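Local coordinates for protein SYE1 (Shewanella oneidensis, PDB 4AWT) that binds FMN and probably acts as an NAD(P)H-dependent oxidoreductase on CH-CH groups, as in related yellow enzymes, at residues R19-P24 with A51-S56. The protein carries 1 engineered substitution. Numbering follows the deposited sequence.
With FMN (flavin mononucleotide), chain B.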
loop_
_atom_site.group_PDB
_atom_site.type_symbol
_atom_site.label_atom_id
_atom_site.label_comp_id
_atom_site.label_asym_id
_atom_site.label_seq_id
_atom_site.Cartn_x
_atom_site.Cartn_y
_atom_site.Cartn_z
ATOM N N ARG A 19 -15.546 -9.789 -1.990
ATOM C CA ARG A 19 -14.621 -9.591 -0.895
ATOM C C ARG A 19 -13.166 -9.645 -1.327
ATOM O O ARG A 19 -12.275 -9.698 -0.459
ATOM C CB ARG A 19 -14.830 -10.625 0.220
ATOM C CG ARG A 19 -16.232 -10.709 0.743
ATOM C CD ARG A 19 -16.791 -9.404 1.212
ATOM N NE ARG A 19 -18.090 -9.559 1.885
ATOM C CZ ARG A 19 -18.246 -9.852 3.146
ATOM N NH1 ARG A 19 -17.219 -10.077 3.940
ATOM N NH2 ARG A 19 -19.471 -9.962 3.653
ATOM N N ILE A 20 -12.911 -9.673 -2.630
ATOM C CA ILE A 20 -11.561 -9.826 -3.163
ATOM C C ILE A 20 -10.959 -8.441 -3.425
ATOM O O ILE A 20 -11.566 -7.602 -4.088
ATOM C CB ILE A 20 -11.595 -10.663 -4.451
ATOM C CG1 ILE A 20 -12.102 -12.063 -4.126
ATOM C CG2 ILE A 20 -10.246 -10.654 -5.140
ATOM C CD1 ILE A 20 -12.512 -12.850 -5.353
ATOM N N VAL A 21 -9.723 -8.269 -2.952
ATOM C CA VAL A 21 -8.971 -7.056 -3.168
ATOM C C VAL A 21 -7.759 -7.349 -4.053
ATOM O O VAL A 21 -7.042 -8.322 -3.865
ATOM C CB VAL A 21 -8.522 -6.465 -1.811
ATOM C CG1 VAL A 21 -7.683 -5.220 -1.999
ATOM C CG2 VAL A 21 -9.744 -6.196 -0.949
ATOM N N MET A 22 -7.516 -6.441 -5.012
ATOM C CA MET A 22 -6.226 -6.354 -5.662
ATOM C C MET A 22 -5.406 -5.384 -4.823
ATOM O O MET A 22 -5.706 -4.180 -4.807
ATOM C CB MET A 22 -6.348 -5.849 -7.101
ATOM C CG MET A 22 -5.002 -5.714 -7.776
ATOM S SD MET A 22 -5.212 -5.073 -9.441
ATOM C CE MET A 22 -3.502 -4.820 -9.899
ATOM N N PRO A 23 -4.448 -5.866 -4.049
ATOM C CA PRO A 23 -3.691 -4.989 -3.146
ATOM C C PRO A 23 -2.676 -4.217 -3.978
ATOM O O PRO A 23 -2.458 -4.499 -5.150
ATOM C CB PRO A 23 -3.024 -6.001 -2.211
ATOM C CG PRO A 23 -2.693 -7.159 -3.127
ATOM C CD PRO A 23 -3.882 -7.239 -4.095
ATOM N N PRO A 24 -2.016 -3.244 -3.326
ATOM C CA PRO A 24 -1.009 -2.436 -4.018
ATOM C C PRO A 24 0.118 -3.292 -4.548
ATOM O O PRO A 24 0.714 -4.084 -3.825
ATOM C CB PRO A 24 -0.498 -1.503 -2.921
ATOM C CG PRO A 24 -1.673 -1.325 -2.056
ATOM C CD PRO A 24 -2.228 -2.750 -1.968
ATOM N N ALA A 51 -12.104 -7.566 -9.409
ATOM C CA ALA A 51 -11.924 -7.432 -7.983
ATOM C C ALA A 51 -13.070 -6.618 -7.394
ATOM O O ALA A 51 -13.621 -5.744 -8.039
ATOM C CB ALA A 51 -10.608 -6.715 -7.713
ATOM N N GLY A 52 -13.337 -6.839 -6.121
ATOM C CA GLY A 52 -14.252 -5.962 -5.409
ATOM C C GLY A 52 -13.674 -4.560 -5.198
ATOM O O GLY A 52 -14.375 -3.562 -5.274
ATOM N N LEU A 53 -12.383 -4.508 -4.902
ATOM C CA LEU A 53 -11.658 -3.265 -4.675
ATOM C C LEU A 53 -10.268 -3.416 -5.270
ATOM O O LEU A 53 -9.617 -4.417 -5.036
ATOM C CB LEU A 53 -11.520 -2.991 -3.165
ATOM C CG LEU A 53 -10.663 -1.805 -2.770
ATOM C CD1 LEU A 53 -11.267 -0.483 -3.180
ATOM C CD2 LEU A 53 -10.451 -1.835 -1.241
ATOM N N ILE A 54 -9.821 -2.392 -5.997
ATOM C CA ILE A 54 -8.432 -2.247 -6.385
ATOM C C ILE A 54 -7.795 -1.177 -5.504
ATOM O O ILE A 54 -8.366 -0.091 -5.355
ATOM C CB ILE A 54 -8.296 -1.860 -7.856
ATOM C CG1 ILE A 54 -8.797 -3.011 -8.753
ATOM C CG2 ILE A 54 -6.855 -1.482 -8.188
ATOM C CD1 ILE A 54 -8.846 -2.662 -10.215
ATOM N N VAL A 55 -6.619 -1.465 -4.982
ATOM C CA VAL A 55 -5.769 -0.462 -4.361
ATOM C C VAL A 55 -4.591 -0.275 -5.289
ATOM O O VAL A 55 -3.923 -1.246 -5.648
ATOM C CB VAL A 55 -5.330 -0.838 -2.954
ATOM C CG1 VAL A 55 -4.682 0.394 -2.309
ATOM C CG2 VAL A 55 -6.471 -1.337 -2.101
ATOM N N SER A 56 -4.340 0.956 -5.715
ATOM C CA SER A 56 -3.227 1.206 -6.596
ATOM C C SER A 56 -1.914 0.812 -5.938
ATOM O O SER A 56 -1.746 0.840 -4.729
ATOM C CB SER A 56 -3.126 2.674 -7.004
ATOM O OG SER A 56 -2.528 3.495 -6.007
HETATM N N1 FMN B . 2.596 -3.432 -1.007
HETATM C C2 FMN B . 2.259 -2.159 -0.836
HETATM O O2 FMN B . 1.654 -1.762 0.195
HETATM N N3 FMN B . 2.570 -1.219 -1.809
HETATM C C4 FMN B . 3.230 -1.540 -2.984
HETATM O O4 FMN B . 3.379 -0.646 -3.858
HETATM C C4A FMN B . 3.673 -2.856 -3.095
HETATM N N5 FMN B . 4.429 -3.254 -4.197
HETATM C C5A FMN B . 4.482 -4.645 -4.482
HETATM C C6 FMN B . 4.979 -5.076 -5.687
HETATM C C7 FMN B . 5.026 -6.449 -6.027
HETATM C C7M FMN B . 5.470 -6.834 -7.417
HETATM C C8 FMN B . 4.611 -7.356 -5.099
HETATM C C8M FMN B . 4.596 -8.843 -5.391
HETATM C C9 FMN B . 4.111 -6.926 -3.853
HETATM C C9A FMN B . 4.031 -5.569 -3.534
HETATM N N10 FMN B . 3.475 -5.131 -2.314
HETATM C C10 FMN B . 3.239 -3.783 -2.127
HETATM C "C1'" FMN B . 2.954 -6.120 -1.365
HETATM C "C2'" FMN B . 1.599 -6.718 -1.786
HETATM O "O2'" FMN B . 0.569 -5.749 -1.687
HETATM C "C3'" FMN B . 1.178 -7.880 -0.908
HETATM O "O3'" FMN B . 0.906 -7.471 0.424
HETATM C "C4'" FMN B . 2.167 -9.060 -0.874
HETATM O "O4'" FMN B . 2.641 -9.387 -2.171
HETATM C "C5'" FMN B . 1.607 -10.267 -0.147
HETATM O "O5'" FMN B . 0.443 -10.787 -0.812
HETATM P P FMN B . 0.588 -12.066 -1.788
HETATM O O1P FMN B . 1.392 -11.607 -2.979
HETATM O O2P FMN B . 1.295 -13.153 -1.008
HETATM O O3P FMN B . -0.844 -12.393 -2.132
HETATM O O HOH W 1 -2.192 -2.693 -7.254
#
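The carbonyl O of I20 accepts two weak backbone hydrogen bonds from the entry to strand 53-60, one from G52 N at 2.8 Å with a bent angle at the hydrogen (129°), the other from L53 N. From there the two strands run parallel, and the bonding becomes regular. M22 uses both of its backbone polar atoms towards the same neighbour: its N donates to L53 O, and its O receives V55 N at 2.9 Å in an almost straight bond (172°). L53 O, besides accepting M22 N, is approached by V21 CA at 3.3 Å in a CA-H...O contact. The next bond would need an N-H from P24, which as a proline has none; a water instead donates to both P23 O and V55 O.

The two faces of this pair are packed differently. On one, M22 and I54 lie side by side and point the same way; the extended M22 chain carries SD along I54, 4.1 Å from its CG2, with both residues against Y45 of helix 39-46. On the other, V21 and V55 meet obliquely. V21 CG1, anti to the backbone N (chi1 178°), stands 4.1 Å from V55 CG2, and L53 and V55 reach Y266 across the barrel interior. Packing is tight just past the end of strand 20-22, where P24 CG lies 3.5 Å from V55 CG1, closer than usual van der Waals contact.

Just beyond the strand, P24 O accepts a hydrogen bond of 2.7 Å from FMN O2', while Q100 and G322, also FMN-binding residues, lie close by. Neighbouring parallel strands joined through helix 39-46 form the first beta-alpha-beta unit of a TIM barrel, with the flavin bound at the C-terminal end of strand 20-22, as in the Old Yellow Enzyme family.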